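Local atomic coordinates of HI1317 (Haemophilus influenzae, PDB entry 1JOV), a protein that probably interconverts the alpha and beta anomers of D-glucose 6-phosphate, as expected of a glucose-6-phosphate 1-epimerase with the aldose 1-epimerase fold. Residues A[22-27]-A[35-40]; A[41-46]-A[67-72]; A[135-140]-A[254-259]; A[217-222]-A[259-264]. All coordinates share one frame; numbering follows the deposited sequence.

Contact 1 of 4, residues A[22-27]-A[35-40]; sequences PVLHLK and ISLQGA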
loop_
_atom_site.group_PDB
_atom_site.type_symbol
_atom_site.label_atom_id
_atom_site.label_comp_id
_atom_site.label_asym_id
_atom_site.label_seq_id
_atom_site.Cartn_x
_atom_site.Cartn_y
_atom_site.Cartn_z
ATOM N N PRO A 22 8.524 -6.923 13.763
ATOM C CA PRO A 22 9.814 -6.308 13.371
ATOM C C PRO A 22 9.600 -5.389 12.172
ATOM O O PRO A 22 8.840 -5.796 11.243
ATOM C CB PRO A 22 10.684 -7.512 13.040
ATOM C CG PRO A 22 9.753 -8.657 12.989
ATOM C CD PRO A 22 8.404 -8.315 13.326
ATOM N N VAL A 23 10.188 -4.225 12.216
ATOM C CA VAL A 23 10.042 -3.191 11.215
ATOM C C VAL A 23 11.396 -2.647 10.813
ATOM O O VAL A 23 12.195 -2.199 11.640
ATOM C CB VAL A 23 9.125 -2.032 11.731
ATOM C CG1 VAL A 23 9.003 -0.920 10.681
ATOM C CG2 VAL A 23 7.768 -2.586 12.112
ATOM N N LEU A 24 11.694 -2.622 9.515
ATOM C CA LEU A 24 12.891 -1.978 9.108
ATOM C C LEU A 24 12.705 -0.498 9.080
ATOM O O LEU A 24 11.684 0.002 8.532
ATOM C CB LEU A 24 13.273 -2.402 7.686
ATOM C CG LEU A 24 13.796 -3.740 7.529
ATOM C CD1 LEU A 24 13.829 -4.152 6.038
ATOM C CD2 LEU A 24 15.216 -3.724 8.071
ATOM N N HIS A 25 13.711 0.226 9.587
ATOM C CA HIS A 25 13.752 1.671 9.479
ATOM C C HIS A 25 14.897 2.111 8.535
ATOM O O HIS A 25 16.057 1.802 8.771
ATOM C CB HIS A 25 14.054 2.326 10.832
ATOM C CG HIS A 25 12.969 2.168 11.901
ATOM N ND1 HIS A 25 12.765 3.092 12.896
ATOM C CD2 HIS A 25 12.061 1.182 12.078
ATOM C CE1 HIS A 25 11.764 2.708 13.670
ATOM N NE2 HIS A 25 11.321 1.542 13.192
ATOM N N LEU A 26 14.577 2.840 7.472
ATOM C CA LEU A 26 15.550 3.384 6.555
ATOM C C LEU A 26 15.642 4.925 6.741
ATOM O O LEU A 26 14.599 5.626 6.777
ATOM C CB LEU A 26 14.969 3.150 5.193
ATOM C CG LEU A 26 15.895 3.720 4.135
ATOM C CD1 LEU A 26 17.256 3.029 4.083
ATOM C CD2 LEU A 26 15.186 3.691 2.736
ATOM N N LYS A 27 16.862 5.451 6.921
ATOM C CA LYS A 27 17.097 6.904 6.954
ATOM C C LYS A 27 18.271 7.216 6.051
ATOM O O LYS A 27 19.408 6.811 6.344
ATOM C CB LYS A 27 17.406 7.392 8.358
ATOM C CG LYS A 27 16.174 7.386 9.193
ATOM C CD LYS A 27 16.447 7.992 10.605
ATOM C CE LYS A 27 15.201 7.918 11.501
ATOM N NZ LYS A 27 14.469 6.604 11.378
ATOM N N ILE A 35 9.290 -0.374 7.000
ATOM C CA ILE A 35 8.675 -1.544 6.338
ATOM C C ILE A 35 8.451 -2.655 7.360
ATOM O O ILE A 35 9.405 -3.193 7.944
ATOM C CB ILE A 35 9.571 -2.149 5.224
ATOM C CG1 ILE A 35 9.949 -1.025 4.218
ATOM C CG2 ILE A 35 8.798 -3.351 4.518
ATOM C CD1 ILE A 35 11.254 -0.161 4.465
ATOM N N SER A 36 7.218 -3.040 7.594
ATOM C CA SER A 36 6.980 -4.114 8.520
ATOM C C SER A 36 7.378 -5.447 7.820
ATOM O O SER A 36 6.949 -5.758 6.685
ATOM C CB SER A 36 5.473 -4.194 8.795
ATOM O OG SER A 36 5.109 -5.489 9.219
ATOM N N LEU A 37 8.097 -6.319 8.498
ATOM C CA LEU A 37 8.390 -7.639 7.868
ATOM C C LEU A 37 7.113 -8.528 7.798
ATOM O O LEU A 37 7.013 -9.432 6.965
ATOM C CB LEU A 37 9.507 -8.345 8.630
ATOM C CG LEU A 37 10.899 -7.706 8.621
ATOM C CD1 LEU A 37 11.942 -8.718 9.096
ATOM C CD2 LEU A 37 11.250 -7.179 7.232
ATOM N N GLN A 38 6.141 -8.201 8.659
ATOM C CA GLN A 38 4.883 -8.891 8.574
ATOM C C GLN A 38 4.223 -8.283 7.306
ATOM O O GLN A 38 3.952 -7.082 7.259
ATOM C CB GLN A 38 3.949 -8.712 9.753
ATOM C CG GLN A 38 2.568 -9.291 9.487
ATOM C CD GLN A 38 1.645 -9.120 10.660
ATOM O OE1 GLN A 38 1.868 -9.717 11.711
ATOM N NE2 GLN A 38 0.558 -8.367 10.717
ATOM N N GLY A 39 3.956 -9.101 6.334
ATOM C CA GLY A 39 3.265 -8.662 5.097
ATOM C C GLY A 39 4.199 -7.836 4.162
ATOM O O GLY A 39 3.658 -7.193 3.221
ATOM N N ALA A 40 5.502 -7.840 4.408
ATOM C CA ALA A 40 6.439 -6.985 3.631
ATOM C C ALA A 40 5.736 -5.658 3.400
ATOM O O ALA A 40 5.623 -5.186 2.229
ATOM C CB ALA A 40 6.744 -7.695 2.280
#

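Contact 2 of 4, residues A[41-46]-A[67-72]; sequences QLISWK and NAIRGG. With SO4 (sulfate ion), chain B.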
loop_
_atom_site.group_PDB
_atom_site.type_symbol
_atom_site.label_atom_id
_atom_site.label_comp_id
_atom_site.label_asym_id
_atom_site.label_seq_id
_atom_site.Cartn_x
_atom_site.Cartn_y
_atom_site.Cartn_z
ATOM N N GLN A 41 5.252 -5.016 4.462
ATOM C CA GLN A 41 4.342 -3.920 4.311
ATOM C C GLN A 41 4.949 -2.542 4.515
ATOM O O GLN A 41 5.363 -2.185 5.625
ATOM C CB GLN A 41 3.136 -4.109 5.234
ATOM C CG GLN A 41 2.014 -3.202 4.998
ATOM C CD GLN A 41 0.770 -3.707 5.727
ATOM O OE1 GLN A 41 0.542 -4.902 5.887
ATOM N NE2 GLN A 41 -0.096 -2.714 6.086
ATOM N N LEU A 42 5.223 -1.811 3.440
ATOM C CA LEU A 42 5.693 -0.423 3.618
ATOM C C LEU A 42 4.638 0.387 4.444
ATOM O O LEU A 42 3.435 0.394 4.075
ATOM C CB LEU A 42 5.792 0.158 2.202
ATOM C CG LEU A 42 6.330 1.605 2.142
ATOM C CD1 LEU A 42 7.759 1.888 2.727
ATOM C CD2 LEU A 42 6.278 2.058 0.656
ATOM N N ILE A 43 5.022 0.854 5.634
ATOM C CA ILE A 43 4.098 1.690 6.395
ATOM C C ILE A 43 4.364 3.172 6.539
ATOM O O ILE A 43 3.500 3.900 7.065
ATOM C CB ILE A 43 3.906 1.018 7.795
ATOM C CG1 ILE A 43 5.256 0.755 8.458
ATOM C CG2 ILE A 43 3.162 -0.298 7.535
ATOM C CD1 ILE A 43 5.149 0.422 9.965
ATOM N N SER A 44 5.538 3.597 6.074
ATOM C CA SER A 44 5.863 5.036 6.113
ATOM C C SER A 44 6.851 5.327 4.975
ATOM O O SER A 44 7.730 4.516 4.686
ATOM C CB SER A 44 6.559 5.352 7.425
ATOM O OG SER A 44 7.062 6.702 7.473
ATOM N N TRP A 45 6.651 6.438 4.346
ATOM C CA TRP A 45 7.620 6.854 3.322
ATOM C C TRP A 45 7.620 8.375 3.260
ATOM O O TRP A 45 6.606 8.970 2.928
ATOM C CB TRP A 45 7.407 6.178 1.931
ATOM C CG TRP A 45 8.298 6.784 0.909
ATOM C CD1 TRP A 45 9.667 6.854 0.920
ATOM C CD2 TRP A 45 7.871 7.427 -0.304
ATOM N NE1 TRP A 45 10.119 7.465 -0.231
ATOM C CE2 TRP A 45 9.028 7.922 -0.938
ATOM C CE3 TRP A 45 6.631 7.708 -0.870
ATOM C CZ2 TRP A 45 8.965 8.574 -2.165
ATOM C CZ3 TRP A 45 6.564 8.395 -2.085
ATOM C CH2 TRP A 45 7.732 8.854 -2.675
ATOM N N LYS A 46 8.735 8.996 3.610
ATOM C CA LYS A 46 8.754 10.468 3.574
ATOM C C LYS A 46 9.983 10.826 2.742
ATOM O O LYS A 46 11.132 10.748 3.198
ATOM C CB LYS A 46 8.820 11.003 4.987
ATOM C CG LYS A 46 8.431 12.470 5.141
ATOM C CD LYS A 46 8.414 12.826 6.666
ATOM C CE LYS A 46 8.220 14.314 6.913
ATOM N NZ LYS A 46 8.247 14.666 8.379
ATOM N N ASN A 67 -2.160 -10.000 12.840
ATOM C CA ASN A 67 -3.244 -9.068 12.678
ATOM C C ASN A 67 -2.808 -7.970 11.656
ATOM O O ASN A 67 -1.796 -7.330 11.891
ATOM C CB ASN A 67 -3.459 -8.382 14.029
ATOM C CG ASN A 67 -4.580 -7.416 14.018
ATOM O OD1 ASN A 67 -4.350 -6.199 14.066
ATOM N ND2 ASN A 67 -5.833 -7.915 13.890
ATOM N N ALA A 68 -3.558 -7.879 10.607
ATOM C CA ALA A 68 -3.198 -7.016 9.474
ATOM C C ALA A 68 -3.024 -5.630 9.962
ATOM O O ALA A 68 -3.829 -5.144 10.776
ATOM C CB ALA A 68 -4.225 -7.072 8.364
ATOM N N ILE A 69 -1.950 -4.967 9.544
ATOM C CA ILE A 69 -1.694 -3.607 9.920
ATOM C C ILE A 69 -2.538 -2.660 9.091
ATOM O O ILE A 69 -2.620 -2.782 7.869
ATOM C CB ILE A 69 -0.164 -3.272 9.718
ATOM C CG1 ILE A 69 0.700 -4.112 10.690
ATOM C CG2 ILE A 69 0.204 -1.765 9.803
ATOM C CD1 ILE A 69 2.200 -4.229 10.223
ATOM N N ARG A 70 -3.183 -1.678 9.744
ATOM C CA ARG A 70 -4.098 -0.747 9.146
ATOM C C ARG A 70 -3.362 0.472 8.660
ATOM O O ARG A 70 -3.083 1.468 9.384
ATOM C CB ARG A 70 -5.193 -0.317 10.191
ATOM C CG ARG A 70 -6.154 0.638 9.630
ATOM C CD ARG A 70 -7.089 0.113 8.478
ATOM N NE ARG A 70 -8.064 -0.877 8.944
ATOM C CZ ARG A 70 -8.761 -1.698 8.196
ATOM N NH1 ARG A 70 -8.698 -1.585 6.865
ATOM N NH2 ARG A 70 -9.614 -2.597 8.747
ATOM N N GLY A 71 -2.991 0.466 7.381
ATOM C CA GLY A 71 -2.245 1.598 6.824
ATOM C C GLY A 71 -1.088 1.217 5.928
ATOM O O GLY A 71 -0.812 0.031 5.776
ATOM N N GLY A 72 -0.371 2.146 5.322
ATOM C CA GLY A 72 0.750 1.718 4.491
ATOM C C GLY A 72 0.313 1.024 3.193
ATOM O O GLY A 72 -0.662 1.442 2.555
HETATM S S SO4 B . -9.805 -5.365 6.535
HETATM O O1 SO4 B . -8.521 -4.720 6.341
HETATM O O2 SO4 B . -10.361 -5.518 5.226
HETATM O O3 SO4 B . -10.708 -4.568 7.395
HETATM O O4 SO4 B . -9.615 -6.604 7.241
HETATM O O HOH W 1 0.059 -6.481 8.042
#

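Contact 3 of 4, residues A[135-140]-A[254-259]; sequences LTFTHY and HLLEFG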
loop_
_atom_site.group_PDB
_atom_site.type_symbol
_atom_site.label_atom_id
_atom_site.label_comp_id
_atom_site.label_asym_id
_atom_site.label_seq_id
_atom_site.Cartn_x
_atom_site.Cartn_y
_atom_site.Cartn_z
ATOM N N LEU A 135 7.189 0.224 -5.794
ATOM C CA LEU A 135 6.915 -1.011 -5.113
ATOM C C LEU A 135 6.313 -2.049 -6.091
ATOM O O LEU A 135 5.292 -1.759 -6.710
ATOM C CB LEU A 135 5.909 -0.670 -4.046
ATOM C CG LEU A 135 5.610 -1.718 -3.030
ATOM C CD1 LEU A 135 5.070 -1.080 -1.766
ATOM C CD2 LEU A 135 4.635 -2.734 -3.578
ATOM N N THR A 136 6.925 -3.190 -6.223
ATOM C CA THR A 136 6.461 -4.223 -7.170
ATOM C C THR A 136 6.211 -5.516 -6.434
ATOM O O THR A 136 7.020 -5.882 -5.579
ATOM C CB THR A 136 7.548 -4.523 -8.212
ATOM O OG1 THR A 136 7.818 -3.339 -8.951
ATOM C CG2 THR A 136 7.093 -5.613 -9.159
ATOM N N PHE A 137 5.115 -6.173 -6.732
ATOM C CA PHE A 137 4.786 -7.455 -6.160
ATOM C C PHE A 137 4.817 -8.512 -7.272
ATOM O O PHE A 137 4.254 -8.258 -8.326
ATOM C CB PHE A 137 3.363 -7.479 -5.510
ATOM C CG PHE A 137 2.837 -8.843 -5.134
ATOM C CD1 PHE A 137 3.111 -9.378 -3.888
ATOM C CD2 PHE A 137 2.106 -9.635 -6.019
ATOM C CE1 PHE A 137 2.674 -10.662 -3.524
ATOM C CE2 PHE A 137 1.659 -10.911 -5.684
ATOM C CZ PHE A 137 1.939 -11.444 -4.425
ATOM N N THR A 138 5.448 -9.680 -7.070
ATOM C CA THR A 138 5.454 -10.755 -8.065
ATOM C C THR A 138 4.988 -11.992 -7.391
ATOM O O THR A 138 5.452 -12.378 -6.288
ATOM C CB THR A 138 6.896 -11.033 -8.594
ATOM O OG1 THR A 138 7.442 -9.767 -9.065
ATOM C CG2 THR A 138 6.815 -12.041 -9.814
ATOM N N HIS A 139 4.201 -12.722 -8.153
ATOM C CA HIS A 139 3.588 -13.970 -7.765
ATOM C C HIS A 139 4.340 -15.194 -8.306
ATOM O O HIS A 139 4.544 -15.253 -9.498
ATOM C CB HIS A 139 2.205 -13.911 -8.459
ATOM C CG HIS A 139 1.463 -15.189 -8.551
ATOM N ND1 HIS A 139 1.244 -16.046 -7.493
ATOM C CD2 HIS A 139 0.818 -15.738 -9.616
ATOM C CE1 HIS A 139 0.475 -17.047 -7.909
ATOM N NE2 HIS A 139 0.262 -16.913 -9.198
ATOM N N TYR A 140 4.693 -16.131 -7.434
ATOM C CA TYR A 140 5.322 -17.354 -7.860
ATOM C C TYR A 140 4.504 -18.555 -7.446
ATOM O O TYR A 140 5.025 -19.671 -7.281
ATOM C CB TYR A 140 6.732 -17.451 -7.278
ATOM C CG TYR A 140 7.652 -16.396 -7.901
ATOM C CD1 TYR A 140 7.986 -16.413 -9.241
ATOM C CD2 TYR A 140 8.176 -15.405 -7.103
ATOM C CE1 TYR A 140 8.826 -15.408 -9.749
ATOM C CE2 TYR A 140 8.994 -14.425 -7.584
ATOM C CZ TYR A 140 9.320 -14.406 -8.906
ATOM O OH TYR A 140 10.135 -13.425 -9.415
ATOM N N HIS A 254 -8.438 -9.634 -13.892
ATOM C CA HIS A 254 -7.398 -10.154 -14.757
ATOM C C HIS A 254 -6.452 -10.807 -13.774
ATOM O O HIS A 254 -5.755 -10.126 -13.044
ATOM C CB HIS A 254 -6.740 -9.074 -15.601
ATOM C CG HIS A 254 -5.679 -9.649 -16.582
ATOM N ND1 HIS A 254 -5.859 -10.857 -17.235
ATOM C CD2 HIS A 254 -4.469 -9.186 -16.962
ATOM C CE1 HIS A 254 -4.798 -11.112 -17.966
ATOM N NE2 HIS A 254 -3.934 -10.129 -17.819
ATOM N N LEU A 255 -6.426 -12.152 -13.735
ATOM C CA LEU A 255 -5.558 -12.845 -12.732
ATOM C C LEU A 255 -4.097 -12.736 -13.013
ATOM O O LEU A 255 -3.699 -12.380 -14.157
ATOM C CB LEU A 255 -5.942 -14.286 -12.654
ATOM C CG LEU A 255 -7.380 -14.564 -12.185
ATOM C CD1 LEU A 255 -7.644 -16.092 -11.956
ATOM C CD2 LEU A 255 -7.724 -13.781 -10.965
ATOM N N LEU A 256 -3.254 -13.026 -11.985
ATOM C CA LEU A 256 -1.809 -13.076 -12.168
ATOM C C LEU A 256 -1.386 -14.495 -12.309
ATOM O O LEU A 256 -1.825 -15.371 -11.513
ATOM C CB LEU A 256 -1.081 -12.563 -10.923
ATOM C CG LEU A 256 -1.170 -11.085 -10.768
ATOM C CD1 LEU A 256 -0.797 -10.667 -9.282
ATOM C CD2 LEU A 256 -0.185 -10.334 -11.683
ATOM N N GLU A 257 -0.503 -14.777 -13.278
ATOM C CA GLU A 257 0.032 -16.083 -13.441
ATOM C C GLU A 257 1.487 -16.091 -12.904
ATOM O O GLU A 257 2.082 -15.017 -12.699
ATOM C CB GLU A 257 -0.065 -16.565 -14.920
ATOM C CG GLU A 257 -1.453 -16.965 -15.390
ATOM C CD GLU A 257 -2.153 -18.052 -14.567
ATOM O OE1 GLU A 257 -1.556 -19.083 -14.193
ATOM O OE2 GLU A 257 -3.361 -17.893 -14.326
ATOM N N PHE A 258 2.060 -17.294 -12.830
ATOM C CA PHE A 258 3.379 -17.466 -12.246
ATOM C C PHE A 258 4.358 -16.442 -12.861
ATOM O O PHE A 258 4.369 -16.327 -14.065
ATOM C CB PHE A 258 3.836 -18.876 -12.500
ATOM C CG PHE A 258 5.122 -19.216 -11.880
ATOM C CD1 PHE A 258 6.309 -18.973 -12.573
ATOM C CD2 PHE A 258 5.204 -19.837 -10.585
ATOM C CE1 PHE A 258 7.557 -19.298 -12.032
ATOM C CE2 PHE A 258 6.495 -20.130 -10.087
ATOM C CZ PHE A 258 7.651 -19.865 -10.803
ATOM N N GLY A 259 5.110 -15.682 -12.072
ATOM C CA GLY A 259 6.091 -14.733 -12.578
ATOM C C GLY A 259 5.618 -13.416 -13.062
ATOM O O GLY A 259 6.464 -12.539 -13.310
#

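Contact 4 of 4, residues A[217-222]-A[259-264]; sequences HHNASQ and GESLSV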
loop_
_atom_site.group_PDB
_atom_site.type_symbol
_atom_site.label_atom_id
_atom_site.label_comp_id
_atom_site.label_asym_id
_atom_site.label_seq_id
_atom_site.Cartn_x
_atom_site.Cartn_y
_atom_site.Cartn_z
ATOM N N HIS A 217 1.059 3.412 -12.319
ATOM C CA HIS A 217 0.854 1.978 -12.072
ATOM C C HIS A 217 1.446 1.128 -13.226
ATOM O O HIS A 217 1.616 1.650 -14.320
ATOM C CB HIS A 217 -0.617 1.664 -11.917
ATOM C CG HIS A 217 -1.314 2.538 -10.924
ATOM N ND1 HIS A 217 -1.537 2.152 -9.605
ATOM C CD2 HIS A 217 -1.809 3.802 -11.038
ATOM C CE1 HIS A 217 -2.171 3.120 -8.977
ATOM N NE2 HIS A 217 -2.362 4.143 -9.830
ATOM N N HIS A 218 1.766 -0.129 -12.993
ATOM C CA HIS A 218 2.184 -1.037 -14.091
ATOM C C HIS A 218 1.451 -2.363 -13.965
ATOM O O HIS A 218 1.351 -2.914 -12.883
ATOM C CB HIS A 218 3.672 -1.304 -14.107
ATOM C CG HIS A 218 4.414 0.023 -14.138
ATOM N ND1 HIS A 218 4.708 0.682 -15.310
ATOM C CD2 HIS A 218 4.924 0.779 -13.127
ATOM C CE1 HIS A 218 5.373 1.800 -15.022
ATOM N NE2 HIS A 218 5.527 1.870 -13.710
ATOM N N ASN A 219 0.949 -2.850 -15.072
ATOM C CA ASN A 219 0.234 -4.131 -15.066
ATOM C C ASN A 219 -1.011 -4.259 -14.187
ATOM O O ASN A 219 -1.391 -5.377 -13.869
ATOM C CB ASN A 219 1.173 -5.307 -14.796
ATOM C CG ASN A 219 2.272 -5.368 -15.776
ATOM O OD1 ASN A 219 2.058 -5.121 -16.983
ATOM N ND2 ASN A 219 3.463 -5.696 -15.309
ATOM N N ALA A 220 -1.663 -3.116 -13.875
ATOM C CA ALA A 220 -2.897 -3.118 -13.117
ATOM C C ALA A 220 -4.028 -3.463 -14.082
ATOM O O ALA A 220 -3.967 -3.087 -15.244
ATOM C CB ALA A 220 -3.134 -1.783 -12.435
ATOM N N SER A 221 -5.061 -4.078 -13.595
ATOM C CA SER A 221 -6.238 -4.280 -14.406
ATOM C C SER A 221 -7.381 -3.471 -13.777
ATOM O O SER A 221 -8.274 -3.028 -14.501
ATOM C CB SER A 221 -6.585 -5.765 -14.552
ATOM O OG SER A 221 -6.663 -6.391 -13.283
ATOM N N GLN A 222 -7.343 -3.291 -12.463
ATOM C CA GLN A 222 -8.391 -2.616 -11.693
ATOM C C GLN A 222 -7.739 -1.575 -10.783
ATOM O O GLN A 222 -6.582 -1.758 -10.362
ATOM C CB GLN A 222 -9.225 -3.503 -10.788
ATOM C CG GLN A 222 -10.403 -4.195 -11.526
ATOM C CD GLN A 222 -9.908 -5.104 -12.640
ATOM O OE1 GLN A 222 -10.365 -5.054 -13.795
ATOM N NE2 GLN A 222 -8.975 -5.927 -12.295
ATOM N N GLY A 259 5.110 -15.682 -12.072
ATOM C CA GLY A 259 6.091 -14.733 -12.578
ATOM C C GLY A 259 5.618 -13.416 -13.062
ATOM O O GLY A 259 6.464 -12.539 -13.310
ATOM N N GLU A 260 4.300 -13.173 -13.077
ATOM C CA GLU A 260 3.775 -11.881 -13.446
ATOM C C GLU A 260 3.809 -10.915 -12.269
ATOM O O GLU A 260 3.693 -11.333 -11.125
ATOM C CB GLU A 260 2.387 -11.974 -13.992
ATOM C CG GLU A 260 2.306 -12.833 -15.297
ATOM C CD GLU A 260 0.952 -12.759 -15.969
ATOM O OE1 GLU A 260 -0.087 -12.749 -15.290
ATOM O OE2 GLU A 260 0.888 -12.660 -17.188
ATOM N N SER A 261 4.095 -9.677 -12.507
ATOM C CA SER A 261 4.092 -8.716 -11.439
ATOM C C SER A 261 3.101 -7.586 -11.605
ATOM O O SER A 261 2.513 -7.404 -12.714
ATOM C CB SER A 261 5.493 -8.150 -11.306
ATOM O OG SER A 261 5.778 -7.541 -12.527
ATOM N N LEU A 262 2.908 -6.794 -10.554
ATOM C CA LEU A 262 2.127 -5.609 -10.667
ATOM C C LEU A 262 2.854 -4.619 -9.774
ATOM O O LEU A 262 3.423 -4.991 -8.747
ATOM C CB LEU A 262 0.657 -5.842 -10.334
ATOM C CG LEU A 262 0.215 -5.771 -8.860
ATOM C CD1 LEU A 262 -1.298 -5.670 -8.759
ATOM C CD2 LEU A 262 0.714 -6.993 -8.089
ATOM N N SER A 263 2.864 -3.345 -10.169
ATOM C CA SER A 263 3.556 -2.403 -9.346
ATOM C C SER A 263 2.981 -1.023 -9.415
ATOM O O SER A 263 2.098 -0.749 -10.229
ATOM C CB SER A 263 5.018 -2.328 -9.763
ATOM O OG SER A 263 5.153 -1.803 -11.073
ATOM N N VAL A 264 3.506 -0.151 -8.557
ATOM C CA VAL A 264 3.121 1.261 -8.520
ATOM C C VAL A 264 4.347 2.101 -8.206
ATOM O O VAL A 264 5.220 1.735 -7.404
ATOM C CB VAL A 264 1.985 1.543 -7.508
ATOM C CG1 VAL A 264 2.454 1.271 -6.092
ATOM C CG2 VAL A 264 1.470 2.975 -7.658
HETATM O O HOH W 2 4.725 -4.937 -12.715
#

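Contact 1 of 4, residues A[22-27]-A[35-40]
The backbone N of Leu-24 donates to Ile-35 O at 2.8 Å. This bond belongs to an antiparallel beta hairpin made by strands 21-28 and 31-36, which lie between strands 13-18 and 41-47 in a sheet of this galactose-mutarotase-like fold. Ile-35 N returns a bond to Leu-24 O, so these two residues form a hydrogen-bonded pair. Val-23 and Ser-36 form the adjoining non-hydrogen-bonded pair. Beyond the strand end, Leu-37 N still reaches Pro-22 O at 2.9 Å, and the bond is nearly straight (171° at the hydrogen). The chain then makes a type II beta turn from Leu-37 to Ala-40. Ser-36 OG holds the start of this turn by donating to a lone pair of Gln-38 O, 2.8 Å away.

Leu-24 and Ile-35 point to the same face of the sheet. There the methyl Leu-24 CD1 meets Leu-37 CD2 at 4.2 Å, and the two side chains cross obliquely. Phe-112 of strand 107-115 covers Ile-35 and Leu-37. Val-23 lies on the other face with Ser-36. A chi1 of 178° sets its CG1 3.6 Å from Ile-35 O, while Val-23 CG2 lies 4.0 Å from Ser-36 CA.

Contact 2 of 4, residues A[41-46]-A[67-72]
The side-chain amide of Gln-41 holds the backbone of 67-72: NE2 bonds it directly, and OE1 reaches it through a water. Gln-41 NE2 donates to Gly-71 O at 2.9 Å, nearly along the C=O axis, and to Ile-69 O at 3.1 Å, where it sits above the carbonyl plane. Both acceptors lie close to the plane of the Gln-41 amide. At the other end, a water donates to Gln-41 OE1 and accepts from Ile-69 N. The carboxamide is therefore fixed in its rotation. The side chain is fully extended from chi1 (-169°) onward, and this carries the amide across to the loop.

Beside this polar centre lies an apolar pair. Ile-43 CG2 meets Ile-69 CG2 at 4.0 Å, with the two side chains crossing at about a right angle. Gly-72 CA comes within 3.0 Å of Leu-42 O, so the two backbones lie in close contact. Strand 41-47 carries a classic beta bulge, where Ile-43 and Ser-44 both face Lys-34.

Farther along the loop Arg-70 NH2 donates to O3 of a sulfate, probably from the crystallisation liquor, at 2.6 Å and in the guanidinium plane. Arg-92 also binds this sulfate, and Tyr-152 and Ser-234 hold Arg-70. The loop passes near His-150, a predicted active-site residue. An anion held by two arginines here is consistent with a place for the substrate phosphate.

Contact 3 of 4, residues A[135-140]-A[254-259]
His-139 CB leads toward 254-259, and chi1 near 180° (165°) swings the ring against that segment. The ring carbon CG lies 4.2 Å from Glu-257 O. The next atom, His-139 CD2, makes the close contacts: it sits 3.3 Å from Leu-256 O and also touches Glu-257 C and Leu-256 CB. Glu-257 CA lies at the ring edge. At the tip, NE2 makes a weak hydrogen bond with Glu-143 O. On the other side of the ring, ND1 is hydrogen-bonded to Tyr-77 OH. The imidazole is thus held by ND1, and more weakly by NE2, while CD2 lies against the backbone of 256-257.

The backbone of the same histidine makes the one hydrogen bond between the segments. Gly-259 N donates to His-139 O at 2.7 Å, with the donor nearly in line with the carbonyl. This bond sits at the end of strand 133-139, which runs between strands 121-129 and 261-268 in a sheet of the mutarotase-like fold. Segment 254-259 is the connection that turns a corner at His-254 and leads into strand 261-268.

Tyr-140 and Phe-258 form a T-shaped pair at the surface. The edge of the tyrosine points to one face of Phe-258, and the planes stand at 67° with centroids 5.5 Å apart. Tyr-140 CD1 sits over that face, toward the rim. Phe-258 CE2 lies 3.2 Å from Tyr-140 O. Deeper in, Leu-256 CD1 meets the edge of Phe-137 at CE2, 4.4 Å away. Thr-138 CG2 rests 3.5 Å from Gly-259 O.

Contact 4 of 4, residues A[217-222]-A[259-264]
This is an antiparallel strand pairing between the end of strand 211-218 and the start of strand 261-268, neighbours in a sheet of the mutarotase-like fold. His-218 and Ser-263 form the hydrogen-bonded pair. His-218 N donates to Ser-263 O at 2.9 Å, and Ser-263 N returns to His-218 O at 3.1 Å. His-217 and Val-264 form the adjoining non-hydrogen-bonded pair.

Their side chains lie side by side on one face. Val-264 CG2 touches His-217 ND1 at 3.7 Å. The imidazole is hydrogen-bonded to Thr-249 at ND1 and Asn-202 at NE2, and it lies near the predicted active-site residue Glu-248. On the other face, Ser-263 OG sits at the edge of the His-218 ring, 3.3 Å from CD2. A chi1 of 65° sets the hydroxyl there. It is hydrogen-bonded to His-134 of the next strand.

Past the end of strand 211-218 the pairing gives way to side chains and water. Asn-219 ND2 makes a weak hydrogen bond to Ser-261 O at 3.2 Å, and Asn-219 CB is equally close to that oxygen. A water accepts from Asn-219 ND2 and bridges to Ser-261 OG, 2.8 Å away. The backbone bonds therefore fix the register, while the exposed end depends on a weaker, partly water-mediated link. The His-217 ring, held by Asn-202 of the adjacent strand and Thr-249 of another sheet, ties the two sheets together.

Overall arrangement
Contacts 1 and 2 are buried and share one sheet, since strands 31-36 and 41-47 are neighbours; Ser-36 N probably bonds to Gln-41 O between them. Contacts 3 and 4 are only partly buried. They share Gly-259 and meet where strand 133-139 pairs with 261-268, through Phe-137 N to Leu-262 O. Their centres lie about 7 Å apart, against about 20 Å between contacts 2 and 3, which touch at Leu-42 and Leu-135. Contacts 1 and 4 rest on regular antiparallel pairing. Contact 2 relies on a side-chain amide gripping a loop, and contact 3 on aromatic, histidine and leucine packing with a single backbone bond. Contacts 2 and 4 approach the predicted active site; contact 1 lies away from it.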